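Local coordinates for 6-aminohexanoate-dimer hydrolase (Bacillus anthracis, PDB 4GB7), which probably hydrolyses amide bonds of 6-aminohexanoate dimers or related compounds, as a serine hydrolase of the beta-lactamase superfamily, at residues Y52-Y57 with K109-V114; E124-F127 with N131-E134. All blocks are in the same frame, centred on the assembly; numbering follows the deposited sequence. Where two conformers were deposited one is given.

Both contacts lie at one end of the five-stranded antiparallel sheet, on the same side of the chain's centre. Their centres are about 9 Å apart. Contact 1 comes first along the chain and closes before contact 2 opens. It ties the short helix 52-56 to the start of strand 110-117. Contact 2 joins the end of strand 120-126 to the turn that follows it. The two strands are consecutive and are neighbours in the sheet. Backbone bonds link them, from Phe-127 N to Asp-111 O and from Phe-113 N to Arg-125 O. The N-terminal region and the loop leading to strand 136-137 are thus both fastened to the sheet of the beta-lactamase-like fold.

Contact 1 of 2, residues Y52-Y57 with K109-V114; sequences YLRWSY and KTDAFV
The guanidinium of Arg-54 lies across the side chain of Lys-109 and meets Asp-111 with one terminal nitrogen. The Arg-54 and Lys-109 side chains cross at about a right angle. Lys-109 CB sits over the centre of one guanidinium face, 3.7 Å from Arg-54 CZ. Lys-109 CG is equally close to NH1 of Arg-54. This is contact with the aliphatic part of the lysine. Its ammonium is carried away, and Lys-109 NZ stays 5.7 Å from Arg-54 NH1.

Only NH2 of the guanidinium bonds Asp-111 across the contact. Arg-54 NH2 donates to Asp-111 OD1 at 2.8 Å in a salt bridge, with an N-H...O angle of 155°. It reaches the syn side of OD1, somewhat out of the carboxylate plane. The guanidinium and carboxylate planes are tilted 22° from each other. Bends at chi2 and chi3 (59° at chi3) bring the arginine head round to the strand. NH2 also donates to a water that can in turn donate to Thr-110 O. A second water lies within 2.9 Å of Arg-54 O and can join that carbonyl to Asp-111 OD1.

Ser-394 helps to fix both charged groups. Its OG is bonded to Arg-54 NE and to Asp-111 OD2, and His-136 NE2 also bonds OD2. The buried carboxylate therefore has partners on both oxygens. The nearby positive charge would probably favour its ionised form.

Lys-109 has positive phi and is the C-prime residue of a Schellman motif ending helix 101-107. Just beyond it, Asp-111 and Ala-112 face Phe-392 in a classic beta bulge. The salt bridge thus fastens helix 52-56 to a helix-to-strand junction at the start of strand 110-117, an inner strand of the beta-lactamase-like sheet.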
ATOM      1  N   TYR A  52      16.415  12.816  -5.107  1.00 22.55           N
ATOM      2  CA  TYR A  52      16.583  11.529  -5.805  1.00 23.65           C
ATOM      3  C   TYR A  52      15.304  10.728  -5.835  1.00 19.57           C
ATOM      4  O   TYR A  52      14.983  10.110  -6.877  1.00 19.96           O
ATOM      5  CB  TYR A  52      17.749  10.722  -5.232  1.00 24.09           C
ATOM      6  CG  TYR A  52      19.009  11.579  -5.213  1.00 23.23           C
ATOM      7  CD1 TYR A  52      19.463  12.165  -4.042  1.00 27.37           C
ATOM      8  CD2 TYR A  52      19.693  11.854  -6.389  1.00 23.82           C
ATOM      9  CE1 TYR A  52      20.565  13.007  -4.052  1.00 27.82           C
ATOM     10  CE2 TYR A  52      20.790  12.681  -6.396  1.00 28.22           C
ATOM     11  CZ  TYR A  52      21.234  13.231  -5.228  1.00 29.48           C
ATOM     12  OH  TYR A  52      22.306  14.064  -5.273  1.00 32.96           O
ATOM     13  N   LEU A  53      14.558  10.764  -4.740  1.00 20.40           N
ATOM     14  CA  LEU A  53      13.322   9.999  -4.620  1.00 18.80           C
ATOM     15  C   LEU A  53      12.271  10.389  -5.690  1.00 17.24           C
ATOM     16  O   LEU A  53      11.481   9.599  -6.129  1.00 18.96           O
ATOM     17  CB  LEU A  53      12.740  10.205  -3.222  1.00 21.63           C
ATOM     18  CG  LEU A  53      11.433   9.505  -2.846  1.00 18.63           C
ATOM     19  CD1 LEU A  53      11.500   8.002  -2.856  1.00 18.30           C
ATOM     20  CD2 LEU A  53      10.886  10.006  -1.489  1.00 20.47           C
ATOM     21  N   ARG A  54      12.245  11.647  -6.123  1.00 18.47           N
ATOM     22  CA  ARG A  54      11.288  12.013  -7.147  1.00 20.32           C
ATOM     23  C   ARG A  54      11.496  11.233  -8.449  1.00 18.80           C
ATOM     24  O   ARG A  54      10.556  11.002  -9.192  1.00 20.19           O
ATOM     25  CB  ARG A  54      11.349  13.530  -7.397  1.00 19.50           C
ATOM     26  CG  ARG A  54      11.236  14.261  -6.069  1.00 22.94           C
ATOM     27  CD  ARG A  54      10.373  15.421  -6.074  1.00 28.11           C
ATOM     28  NE  ARG A  54       9.028  15.064  -6.467  1.00 22.70           N
ATOM     29  CZ  ARG A  54       8.125  15.977  -6.717  1.00 19.13           C
ATOM     30  NH1 ARG A  54       8.487  17.257  -6.700  1.00 23.82           N
ATOM     31  NH2 ARG A  54       6.938  15.644  -7.152  1.00 19.33           N
ATOM     32  N   TRP A  55      12.745  10.822  -8.695  1.00 18.07           N
ATOM     33  CA  TRP A  55      13.086   9.938  -9.805  1.00 19.61           C
ATOM     34  C   TRP A  55      12.922   8.495  -9.440  1.00 19.31           C
ATOM     35  O   TRP A  55      12.296   7.704 -10.205  1.00 18.70           O
ATOM     36  CB  TRP A  55      14.515  10.187 -10.262  1.00 20.79           C
ATOM     37  CG  TRP A  55      14.840   9.445 -11.502  1.00 20.52           C
ATOM     38  CD1 TRP A  55      14.664   9.854 -12.827  1.00 23.44           C
ATOM     39  CD2 TRP A  55      15.401   8.118 -11.589  1.00 24.08           C
ATOM     40  NE1 TRP A  55      15.031   8.859 -13.697  1.00 24.28           N
ATOM     41  CE2 TRP A  55      15.494   7.799 -13.021  1.00 25.62           C
ATOM     42  CE3 TRP A  55      15.818   7.170 -10.656  1.00 20.62           C
ATOM     43  CZ2 TRP A  55      16.028   6.599 -13.477  1.00 26.45           C
ATOM     44  CZ3 TRP A  55      16.340   5.953 -11.141  1.00 24.28           C
ATOM     45  CH2 TRP A  55      16.426   5.683 -12.517  1.00 25.05           C
ATOM     46  N   SER A  56      13.553   8.069  -8.356  1.00 18.83           N
ATOM     47  CA  SER A  56      13.482   6.635  -8.049  1.00 19.33           C
ATOM     48  C   SER A  56      12.039   6.103  -7.951  1.00 19.93           C
ATOM     49  O   SER A  56      11.717   5.026  -8.513  1.00 20.38           O
ATOM     50  CB  SER A  56      14.297   6.334  -6.798  1.00 25.44           C
ATOM     51  OG  SER A  56      13.676   6.910  -5.699  1.00 24.54           O
ATOM     52  N   TYR A  57      11.150   6.847  -7.265  1.00 17.72           N
ATOM     53  CA  TYR A  57       9.757   6.413  -7.103  1.00 16.84           C
ATOM     54  C   TYR A  57       8.862   6.592  -8.315  1.00 18.82           C
ATOM     55  O   TYR A  57       7.665   6.285  -8.239  1.00 19.53           O
ATOM     56  CB  TYR A  57       9.113   6.994  -5.805  1.00 17.02           C
ATOM     57  CG  TYR A  57       8.802   5.929  -4.745  1.00 16.73           C
ATOM     58  CD1 TYR A  57       9.683   4.941  -4.447  1.00 18.34           C
ATOM     59  CD2 TYR A  57       7.584   5.946  -4.056  1.00 15.56           C
ATOM     60  CE1 TYR A  57       9.383   3.974  -3.518  1.00 18.51           C
ATOM     61  CE2 TYR A  57       7.261   5.002  -3.157  1.00 19.73           C
ATOM     62  CZ  TYR A  57       8.173   4.026  -2.844  1.00 18.35           C
ATOM     63  OH  TYR A  57       7.821   3.048  -1.919  1.00 20.36           O
ATOM     64  N   LYS A 109       4.961  17.657  -3.053  1.00 17.26           N
ATOM     65  CA  LYS A 109       5.669  16.688  -3.883  1.00 16.25           C
ATOM     66  C   LYS A 109       4.732  15.555  -4.306  1.00 17.48           C
ATOM     67  O   LYS A 109       5.153  14.442  -4.505  1.00 18.44           O
ATOM     68  CB  LYS A 109       6.961  16.214  -3.231  1.00 17.55           C
ATOM     69  CG  LYS A 109       7.912  17.398  -3.041  1.00 15.97           C
ATOM     70  CD  LYS A 109       9.218  17.002  -2.340  1.00 22.37           C
ATOM     71  CE  LYS A 109      10.241  18.112  -2.323  1.00 29.10           C
ATOM     72  NZ  LYS A 109       9.799  19.312  -1.586  1.00 29.48           N
ATOM     73  N   THR A 110       3.451  15.869  -4.489  1.00 16.80           N
ATOM     74  CA  THR A 110       2.539  14.939  -5.120  1.00 16.30           C
ATOM     75  C   THR A 110       2.950  14.722  -6.595  1.00 16.89           C
ATOM     76  O   THR A 110       3.359  15.643  -7.307  1.00 17.56           O
ATOM     77  CB  THR A 110       1.106  15.484  -5.071  1.00 15.08           C
ATOM     78  OG1 THR A 110       0.724  15.707  -3.707  1.00 17.02           O
ATOM     79  CG2 THR A 110       0.092  14.602  -5.905  1.00 17.05           C
ATOM     80  N   ASP A 111       2.882  13.485  -7.024  1.00 15.25           N
ATOM     81  CA  ASP A 111       3.131  13.109  -8.432  1.00 15.25           C
ATOM     82  C   ASP A 111       1.842  12.835  -9.217  1.00 16.76           C
ATOM     83  O   ASP A 111       1.816  13.090 -10.431  1.00 16.51           O
ATOM     84  CB  ASP A 111       4.038  11.873  -8.525  1.00 16.44           C
ATOM     85  CG  ASP A 111       5.446  12.121  -8.023  1.00 16.62           C
ATOM     86  OD1 ASP A 111       6.028  13.196  -8.267  1.00 17.20           O
ATOM     87  OD2 ASP A 111       5.995  11.231  -7.376  1.00 18.79           O
ATOM     88  N   ALA A 112       0.843  12.237  -8.541  1.00 15.64           N
ATOM     89  CA  ALA A 112      -0.443  11.925  -9.133  1.00 15.97           C
ATOM     90  C   ALA A 112      -1.549  12.039  -8.122  1.00 13.85           C
ATOM     91  O   ALA A 112      -1.401  11.632  -6.971  1.00 17.15           O
ATOM     92  CB  ALA A 112      -0.451  10.521  -9.732  1.00 17.98           C
ATOM     93  N   PHE A 113      -2.680  12.535  -8.598  1.00 15.57           N
ATOM     94  CA  PHE A 113      -3.851  12.704  -7.764  1.00 15.22           C
ATOM     95  C   PHE A 113      -5.056  12.384  -8.637  1.00 16.56           C
ATOM     96  O   PHE A 113      -5.252  13.003  -9.655  1.00 16.23           O
ATOM     97  CB  PHE A 113      -3.884  14.087  -7.156  1.00 15.83           C
ATOM     98  CG  PHE A 113      -4.939  14.274  -6.127  1.00 16.32           C
ATOM     99  CD1 PHE A 113      -4.762  13.782  -4.842  1.00 16.78           C
ATOM    100  CD2 PHE A 113      -6.136  14.917  -6.428  1.00 15.49           C
ATOM    101  CE1 PHE A 113      -5.736  13.966  -3.879  1.00 16.63           C
ATOM    102  CE2 PHE A 113      -7.081  15.147  -5.454  1.00 16.49           C
ATOM    103  CZ  PHE A 113      -6.904  14.633  -4.188  1.00 18.07           C
ATOM    104  N   VAL A 114      -5.802  11.352  -8.258  1.00 13.37           N
ATOM    105  CA  VAL A 114      -6.977  10.908  -8.996  1.00 16.71           C
ATOM    106  C   VAL A 114      -8.193  10.828  -8.062  1.00 15.17           C
ATOM    107  O   VAL A 114      -8.122  10.163  -6.984  1.00 17.25           O
ATOM    108  CB  VAL A 114      -6.728   9.537  -9.625  1.00 17.12           C
ATOM    109  CG1 VAL A 114      -7.988   8.979 -10.284  1.00 18.66           C
ATOM    110  CG2 VAL A 114      -5.536   9.580 -10.617  1.00 15.48           C
TER
HETATM  111  O   HOH W   1       8.515  12.979  -9.508  1.00 18.80           O
HETATM  112  O   HOH W   2       5.051  17.805  -7.116  1.00 20.79           O

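Contact 2 of 2, residues E124-F127 with N131-E134; sequences ERYF and NESE
Glu-124 OE1 is gripped by two groups. Tyr-126 OH donates to Glu-124 OE1 at 2.7 Å, and Arg-308 forms a salt bridge with the same oxygen. The hydroxyl comes to the anti side of OE1, 32° out of the carboxylate plane. Glu-124 CD lies in the plane of the tyrosine ring, at its edge.

Across the contact, Glu-132 covers one face of that ring. Its CB stands 3.4 Å from the ring centroid of Tyr-126, only 11° off the normal. This is a CH-pi contact made by the methylene, with the two side chains crossing at about a right angle. Glu-132 CG sits between the backbone N and the carbonyl carbon (chi1 56°), and in the conformer given the chain then runs on extended to the carboxylate.

Two waters bridge the segments. One donates to Glu-132 OE2 at 2.7 Å and, weakly, to Glu-124 OE2. The other donates to Tyr-126 OH and to Glu-132 O.

Asn-131 shapes the partner segment. Its OD1 accepts from Ser-133 N at 2.8 Å in an Asx turn, within the type I turn 131-134.

Glu-124 OE2 and Glu-132 OE2 are 4.4 Å apart. Arg-308 pairs with both side chains, through OE1 of Glu-124 and OE2 of Glu-132. In this conformer its positive charge, together with the bridging water, probably offsets the repulsion between the two carboxylates.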
ATOM      1  N   GLU A 124      -8.044  14.404 -12.332  1.00 16.33           N
ATOM      2  CA  GLU A 124      -6.716  13.815 -12.281  1.00 15.61           C
ATOM      3  C   GLU A 124      -5.680  14.837 -12.627  1.00 18.43           C
ATOM      4  O   GLU A 124      -5.856  15.619 -13.588  1.00 19.16           O
ATOM      5  CB  GLU A 124      -6.545  12.582 -13.155  1.00 18.15           C
ATOM      6  CG  GLU A 124      -6.901  12.791 -14.598  1.00 20.78           C
ATOM      7  CD  GLU A 124      -6.631  11.601 -15.498  1.00 22.41           C
ATOM      8  OE1 GLU A 124      -6.069  10.589 -15.043  1.00 19.87           O
ATOM      9  OE2 GLU A 124      -7.002  11.689 -16.693  1.00 23.06           O
ATOM     10  N   ARG A 125      -4.589  14.813 -11.851  1.00 17.75           N
ATOM     11  CA  ARG A 125      -3.472  15.678 -12.088  1.00 17.59           C
ATOM     12  C   ARG A 125      -2.194  14.918 -11.865  1.00 17.84           C
ATOM     13  O   ARG A 125      -2.113  14.104 -10.935  1.00 17.48           O
ATOM     14  CB  ARG A 125      -3.500  16.890 -11.186  1.00 16.72           C
ATOM     15  CG  ARG A 125      -4.665  17.836 -11.473  1.00 19.25           C
ATOM     16  CD  ARG A 125      -4.378  18.648 -12.731  1.00 17.38           C
ATOM     17  NE  ARG A 125      -5.467  19.578 -12.981  1.00 19.44           N
ATOM     18  CZ  ARG A 125      -6.567  19.374 -13.721  1.00 19.66           C
ATOM     19  NH1 ARG A 125      -6.862  18.197 -14.285  1.00 19.95           N
ATOM     20  NH2 ARG A 125      -7.421  20.399 -13.882  1.00 20.23           N
ATOM     21  N   TYR A 126      -1.219  15.187 -12.733  1.00 16.71           N
ATOM     22  CA  TYR A 126       0.130  14.577 -12.723  1.00 16.34           C
ATOM     23  C   TYR A 126       1.148  15.694 -12.652  1.00 16.74           C
ATOM     24  O   TYR A 126       0.979  16.757 -13.311  1.00 18.93           O
ATOM     25  CB  TYR A 126       0.350  13.673 -13.939  1.00 18.46           C
ATOM     26  CG  TYR A 126      -0.681  12.573 -14.002  1.00 16.49           C
ATOM     27  CD1 TYR A 126      -0.498  11.389 -13.319  1.00 17.93           C
ATOM     28  CD2 TYR A 126      -1.933  12.794 -14.589  1.00 18.91           C
ATOM     29  CE1 TYR A 126      -1.493  10.440 -13.290  1.00 18.99           C
ATOM     30  CE2 TYR A 126      -2.930  11.849 -14.582  1.00 18.48           C
ATOM     31  CZ  TYR A 126      -2.734  10.696 -13.893  1.00 15.96           C
ATOM     32  OH  TYR A 126      -3.742   9.763 -13.866  1.00 18.16           O
ATOM     33  N   PHE A 127       2.183  15.513 -11.848  1.00 18.35           N
ATOM     34  CA  PHE A 127       3.053  16.641 -11.498  1.00 17.65           C
ATOM     35  C   PHE A 127       4.511  16.291 -11.796  1.00 16.79           C
ATOM     36  O   PHE A 127       4.863  15.133 -11.901  1.00 18.89           O
ATOM     37  CB  PHE A 127       2.939  17.003 -10.023  1.00 16.77           C
ATOM     38  CG  PHE A 127       1.572  17.430  -9.570  1.00 16.29           C
ATOM     39  CD1 PHE A 127       0.611  16.503  -9.230  1.00 18.53           C
ATOM     40  CD2 PHE A 127       1.264  18.751  -9.459  1.00 18.47           C
ATOM     41  CE1 PHE A 127      -0.654  16.888  -8.830  1.00 18.01           C
ATOM     42  CE2 PHE A 127       0.000  19.161  -9.053  1.00 20.99           C
ATOM     43  CZ  PHE A 127      -0.960  18.223  -8.720  1.00 20.37           C
ATOM     44  N   ASN A 131       4.848  10.723 -15.797  1.00 21.49           N
ATOM     45  CA  ASN A 131       4.034  10.167 -16.886  1.00 18.79           C
ATOM     46  C   ASN A 131       2.930   9.315 -16.289  1.00 18.00           C
ATOM     47  O   ASN A 131       3.193   8.308 -15.610  1.00 21.25           O
ATOM     48  CB  ASN A 131       4.951   9.324 -17.824  1.00 20.60           C
ATOM     49  CG  ASN A 131       4.209   8.706 -19.033  1.00 22.11           C
ATOM     50  OD1 ASN A 131       3.014   8.486 -19.008  1.00 24.06           O
ATOM     51  ND2 ASN A 131       4.975   8.396 -20.101  1.00 28.38           N
ATOM     52  N   GLU A 132       1.689   9.711 -16.564  1.00 20.89           N
ATOM     53  CA  GLU A 132       0.501   9.041 -16.033  0.60 19.61           C
ATOM     54  C   GLU A 132       0.452   7.555 -16.313  1.00 19.95           C
ATOM     55  O   GLU A 132      -0.227   6.782 -15.580  1.00 19.80           O
ATOM     56  CB  GLU A 132      -0.771   9.675 -16.590  0.60 18.65           C
ATOM     57  CG  GLU A 132      -0.871   9.703 -18.112  0.60 22.02           C
ATOM     58  CD  GLU A 132      -1.901  10.707 -18.595  0.60 24.75           C
ATOM     59  OE1 GLU A 132      -1.512  11.758 -19.135  0.60 27.95           O
ATOM     60  OE2 GLU A 132      -3.112  10.456 -18.423  0.60 25.98           O
ATOM     61  N   SER A 133       1.146   7.131 -17.359  1.00 17.20           N
ATOM     62  CA  SER A 133       1.054   5.709 -17.780  0.60 20.10           C
ATOM     63  C   SER A 133       2.217   4.842 -17.276  1.00 19.50           C
ATOM     64  O   SER A 133       2.264   3.642 -17.571  1.00 20.39           O
ATOM     65  CB  SER A 133       0.932   5.607 -19.310  0.60 21.21           C
ATOM     66  OG  SER A 133      -0.281   6.189 -19.795  0.60 21.43           O
ATOM     67  N   GLU A 134       3.133   5.436 -16.516  1.00 17.93           N
ATOM     68  CA  GLU A 134       4.304   4.706 -15.976  1.00 17.80           C
ATOM     69  C   GLU A 134       4.053   4.340 -14.534  1.00 17.32           C
ATOM     70  O   GLU A 134       3.594   5.145 -13.761  1.00 18.81           O
ATOM     71  CB  GLU A 134       5.584   5.503 -16.082  1.00 21.69           C
ATOM     72  CG  GLU A 134       6.077   5.689 -17.512  1.00 24.92           C
ATOM     73  CD  GLU A 134       6.572   4.404 -18.188  1.00 32.07           C
ATOM     74  OE1 GLU A 134       7.068   3.461 -17.541  1.00 29.78           O
ATOM     75  OE2 GLU A 134       6.441   4.298 -19.407  1.00 37.32           O
TER
HETATM   76  O   HOH W   3      -4.689  12.623 -18.083  1.00 36.38           O
HETATM   77  O   HOH W   4      -2.920   6.968 -14.444  1.00 19.41           O